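Local coordinates for protein PatF (Prochloron didemni, PDB 4BG2) that is a probable prenyltransferase-family protein of patellamide (cyanobactin) biosynthesis, of uncertain catalytic role, at residues 39-44 and 66-71; 9-14 and 45-50; 16-21 and 300-305. One frame throughout, in Å; residues are numbered along the deposited sequence.

Contact 1: 39-44 and 66-71; sequences EAILEI and YEVCNN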
# COMPACT_ATOMS: atom_id res chain seq x y z
N GLU A 39 10.35 -15.32 3.92
CA GLU A 39 10.42 -16.50 3.09
C GLU A 39 9.54 -16.34 1.86
O GLU A 39 9.93 -16.72 0.75
CB GLU A 39 10.03 -17.76 3.88
CG GLU A 39 10.96 -18.04 5.05
CD GLU A 39 10.54 -19.21 5.93
OE1 GLU A 39 9.36 -19.29 6.36
OE2 GLU A 39 11.41 -20.05 6.22
N ALA A 40 8.35 -15.77 2.02
CA ALA A 40 7.44 -15.65 0.88
C ALA A 40 7.99 -14.76 -0.24
O ALA A 40 7.88 -15.09 -1.43
CB ALA A 40 6.09 -15.16 1.34
N ILE A 41 8.60 -13.63 0.12
CA ILE A 41 9.04 -12.70 -0.91
C ILE A 41 10.27 -13.17 -1.66
O ILE A 41 10.54 -12.72 -2.77
CB ILE A 41 9.29 -11.28 -0.39
CG1 ILE A 41 10.54 -11.24 0.50
CG2 ILE A 41 8.04 -10.74 0.29
CD1 ILE A 41 10.76 -9.91 1.16
N LEU A 42 11.03 -14.08 -1.06
CA LEU A 42 12.14 -14.70 -1.74
C LEU A 42 11.70 -15.60 -2.89
O LEU A 42 12.49 -15.86 -3.78
CB LEU A 42 12.98 -15.52 -0.75
CG LEU A 42 13.82 -14.73 0.25
CD1 LEU A 42 14.64 -15.69 1.12
CD2 LEU A 42 14.74 -13.76 -0.47
N GLU A 43 10.45 -16.06 -2.87
CA GLU A 43 9.92 -16.91 -3.93
C GLU A 43 9.41 -16.14 -5.13
O GLU A 43 9.11 -16.75 -6.15
CB GLU A 43 8.79 -17.79 -3.40
CG GLU A 43 9.22 -18.75 -2.30
CD GLU A 43 8.12 -19.74 -1.95
OE1 GLU A 43 6.94 -19.34 -1.83
OE2 GLU A 43 8.43 -20.94 -1.81
N ILE A 44 9.31 -14.81 -5.05
CA ILE A 44 8.83 -14.03 -6.18
C ILE A 44 9.92 -13.95 -7.23
O ILE A 44 11.07 -13.58 -6.93
CB ILE A 44 8.37 -12.62 -5.77
CG1 ILE A 44 7.25 -12.73 -4.74
CG2 ILE A 44 7.83 -11.86 -6.99
CD1 ILE A 44 6.95 -11.44 -4.04
N TYR A 66 5.24 -3.85 5.12
CA TYR A 66 5.81 -4.02 3.80
C TYR A 66 4.79 -4.42 2.76
O TYR A 66 3.91 -5.26 3.03
CB TYR A 66 6.83 -5.15 3.82
CG TYR A 66 7.85 -5.03 4.91
CD1 TYR A 66 8.97 -4.22 4.74
CD2 TYR A 66 7.73 -5.74 6.10
CE1 TYR A 66 9.92 -4.10 5.73
CE2 TYR A 66 8.69 -5.65 7.10
CZ TYR A 66 9.78 -4.81 6.90
OH TYR A 66 10.76 -4.67 7.86
N GLU A 67 4.93 -3.85 1.57
CA GLU A 67 4.25 -4.34 0.38
C GLU A 67 5.35 -4.67 -0.64
O GLU A 67 6.19 -3.83 -0.94
CB GLU A 67 3.32 -3.29 -0.26
CG GLU A 67 2.15 -2.82 0.53
CD GLU A 67 1.32 -3.94 1.09
OE1 GLU A 67 1.01 -5.04 0.40
OE2 GLU A 67 1.01 -3.63 2.24
N VAL A 68 5.30 -5.88 -1.20
CA VAL A 68 6.23 -6.33 -2.20
C VAL A 68 5.50 -6.77 -3.46
O VAL A 68 4.47 -7.49 -3.40
CB VAL A 68 7.07 -7.48 -1.65
CG1 VAL A 68 8.07 -7.97 -2.70
CG2 VAL A 68 7.80 -7.04 -0.39
N CYS A 69 6.02 -6.37 -4.60
CA CYS A 69 5.51 -6.94 -5.85
C CYS A 69 6.53 -6.88 -6.96
O CYS A 69 7.48 -6.09 -6.93
CB CYS A 69 4.23 -6.23 -6.30
SG CYS A 69 4.46 -4.50 -6.80
N ASN A 70 6.29 -7.71 -7.97
CA ASN A 70 7.06 -7.69 -9.18
C ASN A 70 6.81 -6.36 -9.89
O ASN A 70 5.69 -5.89 -9.97
CB ASN A 70 6.69 -8.88 -10.07
CG ASN A 70 7.47 -8.90 -11.35
OD1 ASN A 70 7.25 -8.06 -12.23
ND2 ASN A 70 8.42 -9.82 -11.46
N ASN A 71 7.88 -5.74 -10.35
CA ASN A 71 7.81 -4.41 -10.93
C ASN A 71 8.16 -4.45 -12.41
O ASN A 71 8.40 -3.41 -12.98
CB ASN A 71 8.71 -3.43 -10.14
CG ASN A 71 10.20 -3.80 -10.17
OD1 ASN A 71 10.68 -4.50 -11.07
ND2 ASN A 71 10.93 -3.31 -9.19
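Ile41 of helix 34-42 and Ile44, three residues on, press on the outward-facing side chain of Val68 in strand 60-70, a compact example of how a helix is seated on a sheet by a few branched residues. The apolar contacts come first. CG2 of Ile41 lies 3.8 Å from CG2 of Val68, and the same methyl sits 4.1 Å from Val68 CG1, so one branch of the isoleucine reaches both branches of the valine. The two side chains meet at about a right angle. With chi1 at 70°, the CG1 arm of Ile41 falls between the backbone N and the carbonyl carbon, and it is the short CG2 branch that meets the strand. Ile44 uses its long arm instead: CD1 stands 3.9 Å from Val68 CG1. Its other branch, CG2, comes more loosely to Asn70 CB, at 4.4 Å.

Polar groups hold the margins of this patch. Both ends of the Asn70 amide are used, OD1 accepting from Gln72 N and ND2 donating to Glu45 O, the residue directly after Ile44. The carbonyls of Ile41 and Ile44 both accept from Arg15 NH1, which pins the turn leaving the helix to helix 3-25.

Neighbouring apolar residues widen the layer: Phe37, Cys48 and Val50 touch Val68, while Val19 and Ile121 touch Ile41. On the other face of the strand, Glu67 turns away from the helix and bonds to Thr120 and His124 of strand 116-124. This division within strand 60-70, with Val68 under the helix and Glu67 on the reverse side, is consistent with an antiparallel sheet closed into a barrel and ringed by helices, the prenyltransferase barrel, here of ten strands.

Contact 2: 9-14 and 45-50; sequences NQRKDR and EGSCSV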
# COMPACT_ATOMS: atom_id res chain seq x y z
N ASN A 9 19.69 -14.03 -8.18
CA ASN A 9 20.02 -14.29 -6.77
C ASN A 9 20.36 -13.00 -6.02
O ASN A 9 20.08 -12.87 -4.83
CB ASN A 9 21.22 -15.24 -6.64
CG ASN A 9 20.99 -16.58 -7.32
OD1 ASN A 9 19.86 -16.96 -7.61
ND2 ASN A 9 22.06 -17.31 -7.55
N GLN A 10 21.01 -12.07 -6.70
CA GLN A 10 21.37 -10.79 -6.09
C GLN A 10 20.14 -9.91 -5.83
O GLN A 10 20.03 -9.30 -4.79
CB GLN A 10 22.41 -10.06 -6.93
CG GLN A 10 23.79 -10.65 -6.75
CD GLN A 10 24.82 -10.02 -7.65
OE1 GLN A 10 24.71 -10.05 -8.88
NE2 GLN A 10 25.84 -9.43 -7.05
N ARG A 11 19.19 -9.87 -6.76
CA ARG A 11 17.92 -9.20 -6.46
C ARG A 11 17.30 -9.74 -5.17
O ARG A 11 16.84 -8.96 -4.33
CB ARG A 11 16.92 -9.43 -7.55
CG ARG A 11 17.20 -8.74 -8.85
CD ARG A 11 16.46 -9.55 -9.88
NE ARG A 11 16.34 -8.91 -11.17
CZ ARG A 11 16.04 -9.59 -12.27
NH1 ARG A 11 15.84 -10.90 -12.22
NH2 ARG A 11 15.92 -8.94 -13.42
N LYS A 12 17.26 -11.06 -5.03
CA LYS A 12 16.66 -11.69 -3.86
C LYS A 12 17.36 -11.30 -2.57
O LYS A 12 16.71 -11.06 -1.54
CB LYS A 12 16.61 -13.22 -4.00
CG LYS A 12 15.59 -13.66 -5.04
CD LYS A 12 15.56 -15.17 -5.24
CE LYS A 12 14.51 -15.53 -6.29
NZ LYS A 12 14.40 -16.99 -6.50
N ASP A 13 18.68 -11.23 -2.62
CA ASP A 13 19.45 -10.75 -1.46
C ASP A 13 19.14 -9.29 -1.15
O ASP A 13 18.97 -8.95 0.01
CB ASP A 13 20.96 -10.91 -1.72
CG ASP A 13 21.37 -12.36 -1.90
OD1 ASP A 13 20.90 -13.22 -1.13
OD2 ASP A 13 22.18 -12.65 -2.81
N ARG A 14 19.07 -8.43 -2.16
CA ARG A 14 18.76 -7.00 -1.93
C ARG A 14 17.37 -6.79 -1.32
O ARG A 14 17.18 -5.97 -0.42
CB ARG A 14 18.88 -6.21 -3.22
CG ARG A 14 20.31 -5.84 -3.57
CD ARG A 14 20.37 -4.57 -4.41
NE ARG A 14 21.50 -4.59 -5.34
CZ ARG A 14 21.55 -5.30 -6.46
NH1 ARG A 14 20.54 -6.09 -6.84
NH2 ARG A 14 22.63 -5.23 -7.22
N GLU A 45 9.57 -14.33 -8.47
CA GLU A 45 10.53 -14.30 -9.57
C GLU A 45 10.60 -12.93 -10.24
O GLU A 45 9.62 -12.17 -10.26
CB GLU A 45 10.22 -15.39 -10.61
CG GLU A 45 10.60 -16.81 -10.18
CD GLU A 45 12.07 -16.95 -9.76
OE1 GLU A 45 12.95 -16.28 -10.37
OE2 GLU A 45 12.35 -17.72 -8.81
N GLY A 46 11.76 -12.62 -10.80
CA GLY A 46 11.98 -11.34 -11.48
C GLY A 46 12.41 -10.26 -10.51
O GLY A 46 12.90 -10.54 -9.43
N SER A 47 12.20 -9.01 -10.89
CA SER A 47 12.62 -7.89 -10.09
C SER A 47 11.41 -7.38 -9.32
O SER A 47 10.33 -7.21 -9.89
CB SER A 47 13.16 -6.79 -11.01
OG SER A 47 13.63 -5.69 -10.25
N CYS A 48 11.61 -7.12 -8.03
CA CYS A 48 10.57 -6.63 -7.14
C CYS A 48 10.87 -5.24 -6.59
O CYS A 48 12.02 -4.83 -6.49
CB CYS A 48 10.43 -7.58 -5.96
SG CYS A 48 9.62 -9.15 -6.37
N SER A 49 9.80 -4.55 -6.23
CA SER A 49 9.90 -3.36 -5.41
C SER A 49 9.42 -3.70 -4.00
O SER A 49 8.48 -4.48 -3.82
CB SER A 49 9.12 -2.20 -6.02
OG SER A 49 7.82 -2.13 -5.47
N VAL A 50 10.10 -3.17 -3.00
CA VAL A 50 9.70 -3.36 -1.62
C VAL A 50 9.30 -2.01 -1.09
O VAL A 50 10.11 -1.07 -1.09
CB VAL A 50 10.84 -3.91 -0.75
CG1 VAL A 50 10.38 -4.04 0.70
CG2 VAL A 50 11.35 -5.24 -1.29
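Arg11 of helix 3-25 reaches across to Gly46 and Ser47, and can be followed outward atom by atom. CB points at the loop, and with CG anti to the carbonyl carbon (chi1 -70°) the chain runs extended from CG to NE. CD passes 3.7 Å from Gly46 O. NE lies 3.8 Å from Ser47 CB and is engaged in a salt bridge with Glu305 OE1. Beyond it the guanidinium lies with one face over the Gly46-Ser47 peptide: CZ is 4.1 Å from Ser47 N, and NH1 is 3.9 Å from Gly46 C while bonding weakly to Asn8 OD1. The peptide so covered leads into strand 48-57, the first strand of the barrel, so the outer helix flanks the start of that strand. An alanine at Arg11 would remove the guanidinium, and would probably uncover this peptide and leave Glu305 OE1 without this salt bridge. The next residue, Lys12, stretches its chain, extended beyond CG, to Glu45, whose bent side chain swings back to meet it; NZ and Glu45 OE2 form a salt bridge at 3.2 Å, on the syn side but 34° out of the carboxylate plane. Glu45 OE1 is taken by Asn8 ND2.

Contact 3: 16-21 and 300-305; sequences LQFVRT and YDQWDE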
# COMPACT_ATOMS: atom_id res chain seq x y z
N LEU A 16 15.69 -8.78 0.61
CA LEU A 16 15.74 -9.14 2.02
C LEU A 16 16.45 -8.06 2.83
O LEU A 16 16.05 -7.74 3.94
CB LEU A 16 16.49 -10.48 2.17
CG LEU A 16 16.43 -11.14 3.54
CD1 LEU A 16 15.02 -11.17 4.09
CD2 LEU A 16 17.02 -12.54 3.45
N GLN A 17 17.50 -7.50 2.26
CA GLN A 17 18.25 -6.46 2.94
C GLN A 17 17.40 -5.21 3.18
O GLN A 17 17.40 -4.67 4.27
CB GLN A 17 19.54 -6.15 2.18
CG GLN A 17 20.38 -5.15 2.95
CD GLN A 17 20.77 -5.62 4.34
OE1 GLN A 17 21.09 -6.80 4.55
NE2 GLN A 17 20.73 -4.72 5.30
N PHE A 18 16.61 -4.80 2.18
CA PHE A 18 15.63 -3.72 2.40
C PHE A 18 14.74 -3.99 3.61
O PHE A 18 14.55 -3.13 4.47
CB PHE A 18 14.72 -3.51 1.18
CG PHE A 18 15.46 -3.13 -0.07
CD1 PHE A 18 16.65 -2.45 -0.00
CD2 PHE A 18 14.94 -3.47 -1.31
CE1 PHE A 18 17.34 -2.12 -1.16
CE2 PHE A 18 15.61 -3.12 -2.46
CZ PHE A 18 16.81 -2.44 -2.39
N VAL A 19 14.18 -5.20 3.65
CA VAL A 19 13.26 -5.57 4.71
C VAL A 19 14.01 -5.57 6.06
O VAL A 19 13.52 -5.04 7.05
CB VAL A 19 12.60 -6.92 4.42
CG1 VAL A 19 11.91 -7.46 5.64
CG2 VAL A 19 11.63 -6.81 3.25
N ARG A 20 15.20 -6.15 6.09
CA ARG A 20 16.01 -6.20 7.33
C ARG A 20 16.48 -4.81 7.80
O ARG A 20 16.35 -4.47 8.97
CB ARG A 20 17.21 -7.11 7.16
CG ARG A 20 16.85 -8.59 7.00
CD ARG A 20 16.49 -9.25 8.33
NE ARG A 20 15.91 -10.59 8.15
CZ ARG A 20 16.61 -11.67 7.82
NH1 ARG A 20 17.92 -11.60 7.61
NH2 ARG A 20 16.00 -12.84 7.69
N THR A 21 16.98 -4.00 6.88
CA THR A 21 17.40 -2.64 7.21
C THR A 21 16.28 -1.82 7.82
O THR A 21 16.49 -1.06 8.76
CB THR A 21 17.96 -1.95 5.98
OG1 THR A 21 19.04 -2.74 5.48
CG2 THR A 21 18.47 -0.53 6.31
N TYR A 300 8.17 4.36 1.82
CA TYR A 300 9.25 4.52 0.88
C TYR A 300 9.44 3.22 0.10
O TYR A 300 9.22 2.13 0.65
CB TYR A 300 10.54 4.98 1.58
CG TYR A 300 11.14 4.00 2.55
CD1 TYR A 300 10.72 3.95 3.86
CD2 TYR A 300 12.14 3.14 2.15
CE1 TYR A 300 11.29 3.06 4.76
CE2 TYR A 300 12.72 2.26 3.04
CZ TYR A 300 12.28 2.21 4.33
OH TYR A 300 12.83 1.30 5.20
N ASP A 301 9.86 3.35 -1.16
CA ASP A 301 9.89 2.26 -2.13
C ASP A 301 11.31 2.05 -2.60
O ASP A 301 11.99 3.02 -2.99
CB ASP A 301 8.98 2.62 -3.30
CG ASP A 301 8.75 1.46 -4.29
OD1 ASP A 301 8.97 0.27 -3.95
OD2 ASP A 301 8.32 1.74 -5.44
N GLN A 302 11.77 0.80 -2.54
CA GLN A 302 13.10 0.43 -2.97
C GLN A 302 13.02 -0.69 -4.01
O GLN A 302 12.20 -1.62 -3.88
CB GLN A 302 13.93 -0.01 -1.76
CG GLN A 302 14.22 1.13 -0.80
CD GLN A 302 14.94 0.67 0.45
OE1 GLN A 302 14.36 -0.03 1.26
NE2 GLN A 302 16.19 1.09 0.62
N TRP A 303 13.84 -0.57 -5.06
CA TRP A 303 13.85 -1.52 -6.17
C TRP A 303 15.07 -2.43 -6.04
O TRP A 303 16.20 -1.97 -5.88
CB TRP A 303 13.77 -0.80 -7.54
CG TRP A 303 12.36 -0.19 -7.81
CD1 TRP A 303 11.46 0.28 -6.87
CD2 TRP A 303 11.72 0.02 -9.10
NE1 TRP A 303 10.32 0.74 -7.49
CE2 TRP A 303 10.45 0.60 -8.85
CE3 TRP A 303 12.10 -0.22 -10.43
CZ2 TRP A 303 9.56 0.93 -9.88
CZ3 TRP A 303 11.22 0.11 -11.45
CH2 TRP A 303 9.96 0.68 -11.17
N ASP A 304 14.84 -3.75 -6.12
CA ASP A 304 15.88 -4.72 -5.81
C ASP A 304 16.98 -4.85 -6.85
O ASP A 304 17.90 -5.63 -6.67
CB ASP A 304 15.27 -6.09 -5.47
CG ASP A 304 14.60 -6.76 -6.67
OD1 ASP A 304 14.80 -6.36 -7.84
OD2 ASP A 304 13.87 -7.75 -6.42
N GLU A 305 16.88 -4.12 -7.95
CA GLU A 305 17.99 -4.00 -8.89
C GLU A 305 18.95 -2.86 -8.53
O GLU A 305 19.95 -2.69 -9.19
CB GLU A 305 17.45 -3.80 -10.31
CG GLU A 305 16.43 -4.87 -10.71
CD GLU A 305 16.91 -5.77 -11.82
OE1 GLU A 305 17.95 -6.44 -11.59
OE2 GLU A 305 16.24 -5.84 -12.89
O HOH W 1 14.92 -0.29 4.27
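The ring of Phe18 carries Gln302 on one face: Gln302 CB stands 3.6 Å from the ring centroid, only 11° off the normal, a CH-pi contact. Farther out, the amide of Gln302 extends over the CB side of the phenyl group, its plane 31° from the ring's, with OE1 3.5 Å from Phe18 CB. At the ring edge, near its plane, Trp303 O comes within 3.6 Å of CZ, and Asp304 N also lies there. The phenyl ring is therefore packed against the end of the strand and the turn that follows. Phe18 CG lies anti to its carbonyl carbon (chi1 -60°), and this directs the ring at the strand.

A water links Phe18 O to the side chains of Gln302 and Tyr300. It donates to Phe18 O at 2.9 Å and to Gln302 OE1 at 3.1 Å, and accepts from Tyr300 OH at 2.8 Å. The other end of the amide is held too, since Gln302 NE2 bonds to Gly274 O.

Val50 of strand 48-57 and Cys275 also touch Phe18; helix 3-25 lies on the outside of the barrel where its last strand, 295-303, pairs with its first, 48-57, and with 276-284.

In the fold
The three contacts cluster on one flank of the barrel, their centres 8 Å (contacts 1 and 2), 9 Å (contacts 2 and 3) and 10 Å (contacts 1 and 3) apart. Sheet pairing connects their strands: Cys69 O is 2.9 Å from Ser49 N, joining contacts 1 and 2, and Val50 N is 2.8 Å from Gln302 O across the seam between first and last strands, joining contacts 2 and 3. Helix 3-25 serves contacts 2 and 3, while helix 34-42 beside it serves contact 1, where Ile41 CD1 meets Val19 CG2 at 3.8 Å. All three lie on the outside of the barrel; substrates of related prenyltransferases bind within it.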